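Local coordinates for protein esterase Rv0045c (Mycobacterium tuberculosis, PDB 6WYN) that hydrolyses carboxylic ester bonds, preferring short, straight-chain alkyl esters, and is likely involved in ester or lipid metabolism, although its physiological substrate is unknown, at residues Val112-His117 with Met154-Leu159; Glu66-Gly71 with Arg142-Gly147; Gln287-Leu292 with Thr297-Val302; Asp216-Ala221 with Trp246-Asp251; Ala70-Ala75 with Ser134-Pro139. One frame throughout, in Å; residues are numbered along the deposited sequence.

Interaction 1: Val112-His117 with Met154-Leu159; sequences VDLPGH and MSLGGL
Leu-114 and Leu-156 meet through their branched ends. CD1 of Leu-114 lies 4.0 Å from CG of Leu-156 and equally near its CD2, a methyl set against a branch point, and the two side chains cross obliquely. The same methyl reaches the first turn of helix 156-167, where CD1 of Leu-114 is 4.1 Å from N of Gly-157. This is the closer half of the contact. The half at His-117 is looser: its CE1 stays 4.4 Å from CD2 of Leu-156, which comes at the imidazole on a slant. Looser does not mean wetter, since all four touching residues are buried. The imidazole is held from its own loop, ND1 donating to O of Pro-115 at 2.7 Å with an N-H...O angle of 145°, while His-89 meets the ring edge-to-face. Gly-91, which influences substrate selectivity, is about 4 Å from the His-117 side chain (nearest atoms). Next to Leu-156 stands Ser-155, the probable nucleophile, with phi 46° and psi -121° and its OG hydrogen-bonded to NE2 of His-310. Such a strained turn between strand 150-154 and helix 156-167 is the nucleophile elbow of the alpha/beta hydrolase fold.

Interaction 2: Glu66-Gly71 with Arg142-Gly147; sequences ERVQAG and RELAPG
Val-68 and Leu-144 mark the nearest approach of the two backbones, 8.6 Å from CA to CA, a spacing that leaves the contact wholly to side chains. The strand is 65-70, the outermost strand on its side of the main sheet of this alpha/beta hydrolase, and its partner is the last turn of helix 130-144, which the chain leaves at Ala-145. Alternation along the strand decides who takes part: CB of Val-68 and of Ala-70 point toward the helix end, whereas Gln-69 between them points away.

The apolar half is a methyl pair. CG2 of Val-68 lies 3.8 Å from CD1 of Leu-144, and the two side chains slide past each other in opposite directions. With CG1 of the valine anti to the carbonyl carbon (chi1 -61°), CG2 is left between the backbone N and the carbonyl carbon, facing the leucine. Leu-110 of strand 109-112 and Arg-77 of strand 73-78 touch both residues, so the pair continues the packing of the helix on the sheet.

The other half is more exposed. Glu-143 has CG anti to its backbone N (chi1 169°) and an extended chain beyond, which carries the carboxylate across to the end of the strand, where OE2 is 3.7 Å from CB of Ala-70. This is a van der Waals touch between an oxygen and a methyl.

On the far side of the strand, Gln-69 turns back on its own chain: NE2 donates to O of Gly-71 at 2.8 Å, nearly straight at 161° and in the carbonyl plane.

Interaction 3: Gln287-Leu292 with Thr297-Val302; sequences QDTAEL and THFRGV
Phe-299 presents its ring to two residues one helical turn apart, Leu-292 and Thr-289, and its side chain crosses each of theirs at about a right angle. Leu-292 covers the side of CD1 and CE1: its CD2 is 3.7 Å from CE1 of Phe-299, and its CG stands 4.1 Å from that same atom. Thr-289 takes the far end, with CG2 3.9 Å from CZ of Phe-299. Both approaches to the ring are oblique. The phenyl gets there because CG of Phe-299 lies anti to the backbone N (chi1 -175°), which sends the ring out from the strand toward the helix.

Helix 286-295 and strand 299-305 are successive members of a beta-alpha-beta unit that starts with strand 273-278, and the short segments run almost antiparallel, at 169° with their axes 9.6 Å apart at the closest. The returning strand is the outermost one on this side of the main sheet, so the ring packs at its border.

Beyond the phenyl, the methyl of Thr-289 also meets Val-302, again at about a right angle: CG2 of Thr-289 is 4.0 Å from CB of Val-302 and 4.1 Å from its CG1. The threonine is oriented by its hydroxyl, which is hydrogen-bonded to O of Thr-285 one turn earlier and leaves the methyl for the strand. Leu-275 of strand 273-278 touches both Thr-289 and Val-302. One face of the phenyl is occupied by its own chain, N of Gly-301 lying 3.7 Å above the plane, over the ring centre.

Interaction 4: Asp216-Ala221 with Trp246-Asp251; sequences DLTIAA and WVWRYD
Thr-218 meets Trp-248 at the edge of the indole: OG1 of Thr-218 lies in the ring plane, 3.7 Å from CH2 of Trp-248. Leu-217 adds a looser touch at the same rim, its CD2 4.5 Å from CZ2 of Trp-248 and also near the plane. These two points make up the whole contact. The backbones stay well apart, since the nearest CA atoms, those of Thr-218 and Trp-248, are separated by 11.7 Å, and it is the length of the indole that bridges the gap. CG of Trp-248 stands anti to the carbonyl carbon (chi1 -63°), which directs the indole toward the helix.

The second shell helps to hold both groups. The hydroxyl of Thr-218 is bonded to O of Met-214 one turn back in its helix, so its approach to the ring is a side contact of a group already satisfied. Trp-248 is braced by Tyr-250, whose OH stands 3.4 Å above one face of the indole, offset toward the rim. In return CB of Trp-248 sits 3.7 Å above the Tyr-250 ring. Phe-208 meets the indole with the ring planes at about 75°.

Further out, Thr-218 also touches Leu-230 and Val-234 of helix 227-237, a cluster that probably belongs to the inserted cap domain. Strand 246-248 pairs antiparallel with strand 238-240, through Val-247 and Arg-239, and helix 211-221 packs on that hairpin, Met-214 lying against both Trp-246 and Trp-248.

Interaction 5: Ala70-Ala75 with Ser134-Pro139; sequences AGAISA and SETLAP
Ile-73 is the side chain that carries this contact, wedged between Thr-136 and Leu-137 of helix 130-144. Its CB points toward the helix but stays back from it, and the branches do the touching. CG1 is anti to the carbonyl carbon (chi1 -59°), which leaves CG2 anti to the backbone N, 3.8 Å from CD2 of Leu-137. CG1 itself is shared: it is 3.8 Å from CG2 of Thr-136 and 4.0 Å from CD2 of Leu-137. At the tip, CD1 makes the closest approach, 3.6 Å to CG2 of Thr-136, and remains 4.1 Å from CD2 of Leu-137. One leucine methyl therefore meets all three outer carbons of the isoleucine, with the two side chains at about a right angle.

The threonine methyl is available to Ile-73 because its hydroxyl is turned to its own helix, where OG1 is hydrogen-bonded to O of Leu-132. Ala-72 adds a lighter touch, its CB 4.1 Å from CG2 of Thr-136.

What presents Ala-72 and Ile-73 to the helix is a tight hairpin. A type II' beta turn runs from Ala-70 to Ile-73, with Gly-71 at a positive phi of 71°, and N of Ala-70 donates to O of Ile-73 at 3.0 Å.

The hairpin joins strands 65-70 and 73-78 at the border of the main sheet. Helix 130-144 lies across it: Leu-137 and Ile-73 both reach Val-112 of strand 109-112, while Ser-134, on the preceding turn, packs against Arg-163, Leu-164 and Met-167 of helix 156-167.

How the interactions relate
Interactions 2 and 5 share Ala-70 and Gly-71, use the same helix 130-144 and have centres about 8 Å apart; together they seat that helix on the hairpin of strands 65-70 and 73-78. Interaction 1 lies about 11 Å from interaction 5, centre to centre, and its segments alternate with those of both along the chain; Arg-67 and Asp-113 form a salt bridge between interactions 1 and 2. Interaction 4 follows in sequence, and Asp-251 N with Gly-116 O probably ties it to the loop of interaction 1. Interaction 3 comes last, at the opposite border of the main sheet, about 31 Å from interaction 2 between centres. The nucleophile region thus lies between the two sheet borders.

Interaction 1: Val112-His117 with Met154-Leu159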
# COMPACT_ATOMS: atom_id res chain seq x y z
N VAL A 112 -7.52 0.71 -1.65
CA VAL A 112 -7.91 -0.67 -2.00
C VAL A 112 -7.13 -1.72 -1.24
O VAL A 112 -5.96 -1.50 -0.99
CB VAL A 112 -7.71 -0.89 -3.51
CG1 VAL A 112 -8.17 -2.26 -3.91
CG2 VAL A 112 -8.41 0.17 -4.34
N ASP A 113 -7.80 -2.80 -0.85
CA ASP A 113 -7.09 -4.00 -0.34
C ASP A 113 -6.63 -4.83 -1.55
O ASP A 113 -7.47 -5.23 -2.34
CB ASP A 113 -7.96 -4.85 0.59
CG ASP A 113 -8.25 -4.27 1.97
OD1 ASP A 113 -7.38 -3.53 2.50
OD2 ASP A 113 -9.36 -4.56 2.54
N LEU A 114 -5.32 -4.98 -1.73
CA LEU A 114 -4.75 -5.82 -2.79
C LEU A 114 -5.23 -7.25 -2.55
O LEU A 114 -5.42 -7.67 -1.43
CB LEU A 114 -3.22 -5.74 -2.77
CG LEU A 114 -2.59 -4.40 -3.16
CD1 LEU A 114 -1.10 -4.58 -3.12
CD2 LEU A 114 -3.06 -3.88 -4.52
N PRO A 115 -5.36 -8.07 -3.61
CA PRO A 115 -5.56 -9.51 -3.45
C PRO A 115 -4.62 -10.03 -2.36
O PRO A 115 -3.43 -9.64 -2.24
CB PRO A 115 -5.25 -10.06 -4.83
CG PRO A 115 -5.66 -8.96 -5.73
CD PRO A 115 -5.30 -7.66 -5.02
N GLY A 116 -5.15 -10.90 -1.55
CA GLY A 116 -4.39 -11.57 -0.50
C GLY A 116 -4.22 -10.74 0.75
O GLY A 116 -3.46 -11.15 1.61
N HIS A 117 -4.87 -9.59 0.83
CA HIS A 117 -4.66 -8.61 1.92
C HIS A 117 -6.00 -7.98 2.36
O HIS A 117 -6.94 -7.87 1.53
CB HIS A 117 -3.72 -7.52 1.40
CG HIS A 117 -2.36 -7.99 1.02
ND1 HIS A 117 -2.07 -8.44 -0.25
CD2 HIS A 117 -1.21 -8.00 1.74
CE1 HIS A 117 -0.78 -8.75 -0.29
NE2 HIS A 117 -0.24 -8.51 0.93
N MET A 154 2.42 2.17 -2.76
CA MET A 154 3.66 1.87 -2.01
C MET A 154 4.14 0.44 -2.32
O MET A 154 3.33 -0.53 -2.28
CB MET A 154 3.41 2.03 -0.51
CG MET A 154 4.65 1.84 0.30
SD MET A 154 4.47 0.30 1.20
CE MET A 154 6.04 0.18 2.05
N SER A 155 5.44 0.27 -2.57
CA SER A 155 6.06 -1.08 -2.79
C SER A 155 5.23 -1.96 -3.78
O SER A 155 5.08 -1.57 -4.93
CB SER A 155 6.37 -1.75 -1.49
OG SER A 155 7.45 -2.67 -1.67
N LEU A 156 4.73 -3.13 -3.42
CA LEU A 156 3.89 -3.95 -4.34
C LEU A 156 2.77 -3.12 -4.98
O LEU A 156 2.51 -3.24 -6.17
CB LEU A 156 3.31 -5.09 -3.51
CG LEU A 156 2.43 -6.10 -4.26
CD1 LEU A 156 3.18 -6.74 -5.44
CD2 LEU A 156 1.99 -7.18 -3.28
N GLY A 157 2.13 -2.26 -4.18
CA GLY A 157 1.12 -1.31 -4.66
C GLY A 157 1.61 -0.40 -5.74
O GLY A 157 0.82 -0.11 -6.66
N GLY A 158 2.83 0.15 -5.62
CA GLY A 158 3.41 1.03 -6.65
C GLY A 158 3.62 0.32 -7.99
O GLY A 158 3.34 0.93 -9.06
N LEU A 159 4.09 -0.93 -7.97
CA LEU A 159 4.29 -1.72 -9.22
C LEU A 159 2.90 -2.11 -9.78
O LEU A 159 2.71 -2.01 -11.00
CB LEU A 159 5.17 -2.94 -8.91
CG LEU A 159 6.52 -2.62 -8.27
CD1 LEU A 159 7.43 -3.82 -8.34
CD2 LEU A 159 7.18 -1.43 -8.95

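Interaction 2: Glu66-Gly71 with Arg142-Gly147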
# COMPACT_ATOMS: atom_id res chain seq x y z
N GLU A 66 -16.53 4.29 4.31
CA GLU A 66 -17.21 2.98 4.40
C GLU A 66 -16.40 1.98 3.60
O GLU A 66 -15.64 2.39 2.69
CB GLU A 66 -18.66 3.12 3.91
CG GLU A 66 -18.81 3.57 2.48
CD GLU A 66 -20.26 3.70 2.01
OE1 GLU A 66 -21.16 3.74 2.86
OE2 GLU A 66 -20.50 3.74 0.81
N ARG A 67 -16.55 0.71 3.94
CA ARG A 67 -15.97 -0.40 3.18
C ARG A 67 -16.86 -0.68 1.97
O ARG A 67 -18.12 -0.67 2.10
CB ARG A 67 -15.81 -1.62 4.08
CG ARG A 67 -15.04 -2.74 3.41
CD ARG A 67 -14.48 -3.72 4.40
NE ARG A 67 -13.33 -3.17 5.14
CZ ARG A 67 -12.07 -3.06 4.69
NH1 ARG A 67 -11.13 -2.60 5.50
NH2 ARG A 67 -11.72 -3.47 3.48
N VAL A 68 -16.24 -0.88 0.81
CA VAL A 68 -16.95 -1.31 -0.43
C VAL A 68 -16.32 -2.62 -0.92
O VAL A 68 -15.17 -2.98 -0.50
CB VAL A 68 -17.01 -0.21 -1.50
CG1 VAL A 68 -17.76 1.03 -1.03
CG2 VAL A 68 -15.64 0.20 -1.99
N GLN A 69 -17.07 -3.36 -1.75
CA GLN A 69 -16.57 -4.64 -2.32
C GLN A 69 -17.14 -4.81 -3.72
O GLN A 69 -18.36 -4.50 -3.93
CB GLN A 69 -16.90 -5.78 -1.39
CG GLN A 69 -16.42 -7.14 -1.92
CD GLN A 69 -16.95 -8.30 -1.12
OE1 GLN A 69 -17.53 -8.10 -0.07
NE2 GLN A 69 -16.87 -9.51 -1.65
N ALA A 70 -16.30 -5.28 -4.64
CA ALA A 70 -16.77 -5.82 -5.94
C ALA A 70 -16.05 -7.14 -6.16
O ALA A 70 -14.85 -7.09 -6.53
CB ALA A 70 -16.54 -4.88 -7.07
N GLY A 71 -16.67 -8.23 -5.73
CA GLY A 71 -16.12 -9.57 -5.93
C GLY A 71 -14.92 -9.77 -5.04
O GLY A 71 -15.07 -9.59 -3.81
N ARG A 142 -12.55 0.86 -12.52
CA ARG A 142 -13.45 1.46 -13.54
C ARG A 142 -14.83 1.67 -12.93
O ARG A 142 -15.43 2.66 -13.24
CB ARG A 142 -13.70 0.56 -14.75
CG ARG A 142 -12.49 0.32 -15.63
CD ARG A 142 -12.82 0.14 -17.11
NE ARG A 142 -11.51 0.14 -17.75
CZ ARG A 142 -10.95 1.19 -18.33
NH1 ARG A 142 -11.60 2.33 -18.47
NH2 ARG A 142 -9.73 1.09 -18.84
N GLU A 143 -15.30 0.75 -12.09
CA GLU A 143 -16.63 0.86 -11.44
C GLU A 143 -16.54 1.87 -10.27
O GLU A 143 -17.36 2.74 -10.23
CB GLU A 143 -17.09 -0.54 -10.97
CG GLU A 143 -18.31 -0.55 -10.04
CD GLU A 143 -18.74 -1.88 -9.38
OE1 GLU A 143 -19.62 -1.84 -8.41
OE2 GLU A 143 -18.22 -2.98 -9.78
N LEU A 144 -15.59 1.71 -9.34
CA LEU A 144 -15.61 2.46 -8.06
C LEU A 144 -14.81 3.80 -8.10
O LEU A 144 -15.05 4.65 -7.22
CB LEU A 144 -15.09 1.53 -6.96
CG LEU A 144 -15.97 0.31 -6.68
CD1 LEU A 144 -15.28 -0.64 -5.71
CD2 LEU A 144 -17.32 0.74 -6.11
N ALA A 145 -13.89 4.01 -9.04
CA ALA A 145 -13.04 5.22 -9.05
C ALA A 145 -12.71 5.64 -10.48
O ALA A 145 -11.55 5.84 -10.82
CB ALA A 145 -11.79 4.96 -8.25
N PRO A 146 -13.72 5.75 -11.38
CA PRO A 146 -13.47 6.09 -12.77
C PRO A 146 -12.89 7.51 -12.97
O PRO A 146 -12.19 7.74 -13.94
CB PRO A 146 -14.87 5.98 -13.41
CG PRO A 146 -15.83 6.20 -12.27
CD PRO A 146 -15.15 5.51 -11.10
N GLY A 147 -13.15 8.44 -12.07
CA GLY A 147 -12.65 9.82 -12.28
C GLY A 147 -11.40 10.13 -11.47
O GLY A 147 -11.10 11.29 -11.35

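Interaction 3: Gln287-Leu292 with Thr297-Val302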
# COMPACT_ATOMS: atom_id res chain seq x y z
N GLN A 287 21.10 4.50 -8.15
CA GLN A 287 21.06 3.88 -9.49
C GLN A 287 19.62 3.46 -9.85
O GLN A 287 19.19 3.66 -11.02
CB GLN A 287 22.03 2.67 -9.48
CG GLN A 287 22.73 2.48 -10.81
CD GLN A 287 23.83 3.50 -11.12
OE1 GLN A 287 24.96 3.37 -10.64
NE2 GLN A 287 23.55 4.42 -12.03
N ASP A 288 18.87 2.90 -8.90
CA ASP A 288 17.43 2.60 -9.13
C ASP A 288 16.71 3.86 -9.62
O ASP A 288 15.96 3.80 -10.59
CB ASP A 288 16.78 2.05 -7.86
CG ASP A 288 17.21 0.64 -7.47
OD1 ASP A 288 17.75 -0.11 -8.37
OD2 ASP A 288 17.05 0.31 -6.26
N THR A 289 16.92 4.99 -8.96
CA THR A 289 16.22 6.25 -9.26
C THR A 289 16.63 6.72 -10.64
O THR A 289 15.76 7.14 -11.42
CB THR A 289 16.49 7.33 -8.21
OG1 THR A 289 16.26 6.80 -6.91
CG2 THR A 289 15.63 8.53 -8.48
N ALA A 290 17.93 6.66 -10.95
CA ALA A 290 18.40 7.06 -12.30
C ALA A 290 17.78 6.15 -13.36
O ALA A 290 17.46 6.64 -14.46
CB ALA A 290 19.92 7.03 -12.34
N GLU A 291 17.71 4.85 -13.11
CA GLU A 291 17.12 3.88 -14.10
C GLU A 291 15.66 4.27 -14.35
O GLU A 291 15.21 4.36 -15.51
CB GLU A 291 17.30 2.45 -13.57
CG GLU A 291 16.63 1.37 -14.42
CD GLU A 291 16.72 -0.02 -13.86
OE1 GLU A 291 16.82 -0.98 -14.69
OE2 GLU A 291 16.79 -0.17 -12.61
N LEU A 292 14.95 4.62 -13.30
CA LEU A 292 13.53 5.03 -13.44
C LEU A 292 13.45 6.31 -14.27
O LEU A 292 12.59 6.40 -15.18
CB LEU A 292 12.92 5.20 -12.06
CG LEU A 292 11.48 5.67 -12.04
CD1 LEU A 292 10.60 4.71 -12.80
CD2 LEU A 292 11.01 5.80 -10.61
N THR A 297 8.78 8.09 -19.48
CA THR A 297 8.56 9.17 -20.46
C THR A 297 8.50 10.51 -19.70
O THR A 297 9.04 11.50 -20.22
CB THR A 297 7.33 8.91 -21.34
OG1 THR A 297 6.16 8.91 -20.51
CG2 THR A 297 7.38 7.60 -22.08
N HIS A 298 7.95 10.56 -18.49
CA HIS A 298 7.94 11.81 -17.69
C HIS A 298 8.17 11.52 -16.20
O HIS A 298 7.21 11.41 -15.46
CB HIS A 298 6.70 12.65 -17.97
CG HIS A 298 6.77 14.04 -17.40
ND1 HIS A 298 5.69 14.94 -17.43
CD2 HIS A 298 7.78 14.72 -16.78
CE1 HIS A 298 6.03 16.08 -16.85
NE2 HIS A 298 7.31 15.98 -16.44
N PHE A 299 9.42 11.50 -15.78
CA PHE A 299 9.81 11.45 -14.36
C PHE A 299 9.81 12.87 -13.79
O PHE A 299 10.49 13.74 -14.37
CB PHE A 299 11.16 10.76 -14.22
CG PHE A 299 11.62 10.53 -12.81
CD1 PHE A 299 10.86 9.77 -11.94
CD2 PHE A 299 12.80 11.08 -12.35
CE1 PHE A 299 11.28 9.53 -10.64
CE2 PHE A 299 13.24 10.83 -11.07
CZ PHE A 299 12.49 10.05 -10.21
N ARG A 300 9.06 13.11 -12.71
CA ARG A 300 8.90 14.45 -12.09
C ARG A 300 9.93 14.65 -10.97
O ARG A 300 9.99 15.77 -10.43
CB ARG A 300 7.50 14.62 -11.51
CG ARG A 300 6.40 14.73 -12.56
CD ARG A 300 5.27 15.48 -11.90
NE ARG A 300 4.01 15.56 -12.60
CZ ARG A 300 3.77 16.34 -13.67
NH1 ARG A 300 4.74 17.08 -14.18
NH2 ARG A 300 2.57 16.36 -14.22
N GLY A 301 10.67 13.62 -10.61
CA GLY A 301 11.75 13.68 -9.62
C GLY A 301 11.46 12.82 -8.43
O GLY A 301 10.32 12.31 -8.29
N VAL A 302 12.47 12.66 -7.59
CA VAL A 302 12.38 11.93 -6.30
C VAL A 302 12.32 12.95 -5.17
O VAL A 302 13.09 13.98 -5.17
CB VAL A 302 13.54 10.95 -6.11
CG1 VAL A 302 14.84 11.70 -5.96
CG2 VAL A 302 13.32 10.05 -4.92

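Interaction 4: Asp216-Ala221 with Trp246-Asp251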
# COMPACT_ATOMS: atom_id res chain seq x y z
N ASP A 216 4.16 -7.71 19.76
CA ASP A 216 5.57 -7.94 20.20
C ASP A 216 6.48 -8.13 18.98
O ASP A 216 7.54 -7.52 18.93
CB ASP A 216 5.65 -9.13 21.16
CG ASP A 216 5.15 -8.81 22.58
OD1 ASP A 216 5.07 -7.60 22.95
OD2 ASP A 216 4.88 -9.78 23.34
N LEU A 217 6.00 -8.89 17.99
CA LEU A 217 6.64 -9.12 16.68
C LEU A 217 6.81 -7.79 15.93
O LEU A 217 7.89 -7.50 15.42
CB LEU A 217 5.70 -10.09 15.96
CG LEU A 217 6.39 -11.15 15.11
CD1 LEU A 217 7.44 -11.90 15.94
CD2 LEU A 217 5.35 -12.11 14.52
N THR A 218 5.79 -6.94 15.91
CA THR A 218 5.80 -5.64 15.18
C THR A 218 6.72 -4.66 15.92
O THR A 218 7.48 -3.92 15.29
CB THR A 218 4.35 -5.16 15.07
OG1 THR A 218 3.59 -6.21 14.48
CG2 THR A 218 4.22 -3.89 14.29
N ILE A 219 6.68 -4.68 17.25
CA ILE A 219 7.63 -3.87 18.05
C ILE A 219 9.05 -4.34 17.69
O ILE A 219 9.87 -3.49 17.36
CB ILE A 219 7.34 -3.98 19.56
CG1 ILE A 219 6.00 -3.32 19.91
CG2 ILE A 219 8.51 -3.37 20.35
CD1 ILE A 219 5.52 -3.58 21.32
N ALA A 220 9.32 -5.65 17.74
CA ALA A 220 10.66 -6.21 17.45
C ALA A 220 11.17 -5.71 16.10
O ALA A 220 12.34 -5.44 16.01
CB ALA A 220 10.66 -7.72 17.54
N ALA A 221 10.32 -5.52 15.09
CA ALA A 221 10.74 -5.14 13.73
C ALA A 221 10.89 -3.62 13.65
O ALA A 221 11.46 -3.16 12.68
CB ALA A 221 9.73 -5.65 12.71
N TRP A 246 -5.32 -15.28 17.65
CA TRP A 246 -5.27 -14.22 16.61
C TRP A 246 -4.47 -14.67 15.39
O TRP A 246 -3.51 -15.45 15.55
CB TRP A 246 -4.67 -12.95 17.19
CG TRP A 246 -5.41 -12.47 18.38
CD1 TRP A 246 -5.47 -13.05 19.61
CD2 TRP A 246 -6.24 -11.31 18.43
NE1 TRP A 246 -6.25 -12.29 20.45
CE2 TRP A 246 -6.74 -11.22 19.75
CE3 TRP A 246 -6.58 -10.32 17.50
CZ2 TRP A 246 -7.56 -10.16 20.15
CZ3 TRP A 246 -7.40 -9.29 17.89
CH2 TRP A 246 -7.88 -9.21 19.20
N VAL A 247 -4.82 -14.13 14.21
CA VAL A 247 -4.12 -14.39 12.91
C VAL A 247 -3.95 -13.07 12.13
O VAL A 247 -4.73 -12.09 12.41
CB VAL A 247 -4.92 -15.44 12.13
CG1 VAL A 247 -4.35 -15.67 10.73
CG2 VAL A 247 -4.98 -16.75 12.92
N TRP A 248 -2.96 -13.01 11.25
CA TRP A 248 -2.79 -11.92 10.25
C TRP A 248 -3.91 -12.00 9.21
O TRP A 248 -4.29 -13.12 8.79
CB TRP A 248 -1.41 -11.96 9.58
CG TRP A 248 -0.24 -11.74 10.50
CD1 TRP A 248 0.74 -12.64 10.80
CD2 TRP A 248 0.10 -10.53 11.23
NE1 TRP A 248 1.66 -12.07 11.65
CE2 TRP A 248 1.29 -10.79 11.94
CE3 TRP A 248 -0.47 -9.25 11.34
CZ2 TRP A 248 1.91 -9.83 12.75
CZ3 TRP A 248 0.14 -8.31 12.13
CH2 TRP A 248 1.32 -8.59 12.83
N ARG A 249 -4.35 -10.85 8.74
CA ARG A 249 -5.35 -10.73 7.66
C ARG A 249 -4.68 -11.05 6.33
O ARG A 249 -5.40 -11.47 5.37
CB ARG A 249 -6.01 -9.34 7.67
CG ARG A 249 -7.10 -9.15 8.71
CD ARG A 249 -7.95 -7.90 8.41
NE ARG A 249 -8.77 -7.63 9.55
CZ ARG A 249 -9.95 -8.20 9.80
NH1 ARG A 249 -10.45 -9.08 8.95
NH2 ARG A 249 -10.58 -7.89 10.91
N TYR A 250 -3.36 -10.87 6.20
CA TYR A 250 -2.72 -11.08 4.88
C TYR A 250 -2.24 -12.53 4.73
O TYR A 250 -1.91 -13.19 5.70
CB TYR A 250 -1.52 -10.17 4.63
CG TYR A 250 -0.43 -10.23 5.67
CD1 TYR A 250 0.60 -11.16 5.61
CD2 TYR A 250 -0.46 -9.37 6.75
CE1 TYR A 250 1.61 -11.19 6.58
CE2 TYR A 250 0.53 -9.38 7.72
CZ TYR A 250 1.58 -10.28 7.62
OH TYR A 250 2.51 -10.27 8.61
N ASP A 251 -2.20 -12.97 3.50
CA ASP A 251 -1.72 -14.30 3.07
C ASP A 251 -0.22 -14.14 2.95
O ASP A 251 0.23 -13.14 2.27
CB ASP A 251 -2.36 -14.69 1.74
CG ASP A 251 -2.11 -16.15 1.29
OD1 ASP A 251 -1.60 -16.92 2.08
OD2 ASP A 251 -2.36 -16.44 0.14

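Interaction 5: Ala70-Ala75 with Ser134-Pro139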
# COMPACT_ATOMS: atom_id res chain seq x y z
N ALA A 70 -16.30 -5.28 -4.64
CA ALA A 70 -16.77 -5.82 -5.94
C ALA A 70 -16.05 -7.14 -6.16
O ALA A 70 -14.85 -7.09 -6.53
CB ALA A 70 -16.54 -4.88 -7.07
N GLY A 71 -16.67 -8.23 -5.73
CA GLY A 71 -16.12 -9.57 -5.93
C GLY A 71 -14.92 -9.77 -5.04
O GLY A 71 -15.07 -9.59 -3.81
N ALA A 72 -13.78 -10.08 -5.67
CA ALA A 72 -12.50 -10.42 -5.02
C ALA A 72 -11.82 -9.23 -4.30
O ALA A 72 -10.89 -9.50 -3.47
CB ALA A 72 -11.58 -11.02 -6.06
N ILE A 73 -12.23 -7.99 -4.56
CA ILE A 73 -11.57 -6.74 -4.05
C ILE A 73 -12.46 -6.01 -3.03
O ILE A 73 -13.59 -5.63 -3.39
CB ILE A 73 -11.21 -5.79 -5.19
CG1 ILE A 73 -10.28 -6.48 -6.20
CG2 ILE A 73 -10.59 -4.50 -4.63
CD1 ILE A 73 -9.07 -7.10 -5.55
N SER A 74 -11.92 -5.77 -1.84
CA SER A 74 -12.50 -4.87 -0.82
C SER A 74 -11.70 -3.55 -0.84
O SER A 74 -10.52 -3.58 -1.25
CB SER A 74 -12.48 -5.53 0.52
OG SER A 74 -13.34 -4.82 1.39
N ALA A 75 -12.33 -2.44 -0.46
CA ALA A 75 -11.67 -1.12 -0.43
C ALA A 75 -12.36 -0.27 0.63
O ALA A 75 -13.52 -0.62 1.04
CB ALA A 75 -11.67 -0.46 -1.77
N SER A 134 -3.19 -6.12 -10.90
CA SER A 134 -3.71 -5.15 -11.89
C SER A 134 -4.89 -5.75 -12.68
O SER A 134 -5.84 -5.04 -12.95
CB SER A 134 -2.59 -4.74 -12.80
OG SER A 134 -2.98 -3.62 -13.59
N GLU A 135 -4.81 -6.98 -13.13
CA GLU A 135 -5.91 -7.65 -13.89
C GLU A 135 -7.19 -7.70 -13.03
O GLU A 135 -8.22 -7.35 -13.52
CB GLU A 135 -5.50 -9.07 -14.30
CG GLU A 135 -4.48 -9.12 -15.42
CD GLU A 135 -4.99 -8.79 -16.82
OE1 GLU A 135 -4.20 -8.95 -17.78
OE2 GLU A 135 -6.17 -8.37 -16.97
N THR A 136 -7.10 -8.15 -11.80
CA THR A 136 -8.24 -8.17 -10.85
C THR A 136 -8.77 -6.72 -10.65
O THR A 136 -10.02 -6.48 -10.74
CB THR A 136 -7.81 -8.88 -9.58
OG1 THR A 136 -7.19 -10.14 -9.89
CG2 THR A 136 -8.96 -9.06 -8.61
N LEU A 137 -7.88 -5.74 -10.45
CA LEU A 137 -8.27 -4.39 -9.95
C LEU A 137 -8.88 -3.55 -11.04
O LEU A 137 -9.75 -2.79 -10.70
CB LEU A 137 -7.08 -3.67 -9.32
CG LEU A 137 -6.75 -4.09 -7.89
CD1 LEU A 137 -5.32 -3.71 -7.52
CD2 LEU A 137 -7.70 -3.45 -6.93
N ALA A 138 -8.44 -3.64 -12.31
CA ALA A 138 -8.82 -2.62 -13.30
C ALA A 138 -10.35 -2.47 -13.42
O ALA A 138 -10.88 -1.35 -13.41
CB ALA A 138 -8.19 -2.92 -14.64
N PRO A 139 -11.12 -3.56 -13.60
CA PRO A 139 -12.57 -3.42 -13.78
C PRO A 139 -13.25 -2.87 -12.51
O PRO A 139 -14.18 -2.12 -12.57
CB PRO A 139 -13.07 -4.86 -14.05
CG PRO A 139 -11.87 -5.75 -14.07
CD PRO A 139 -10.65 -4.95 -13.63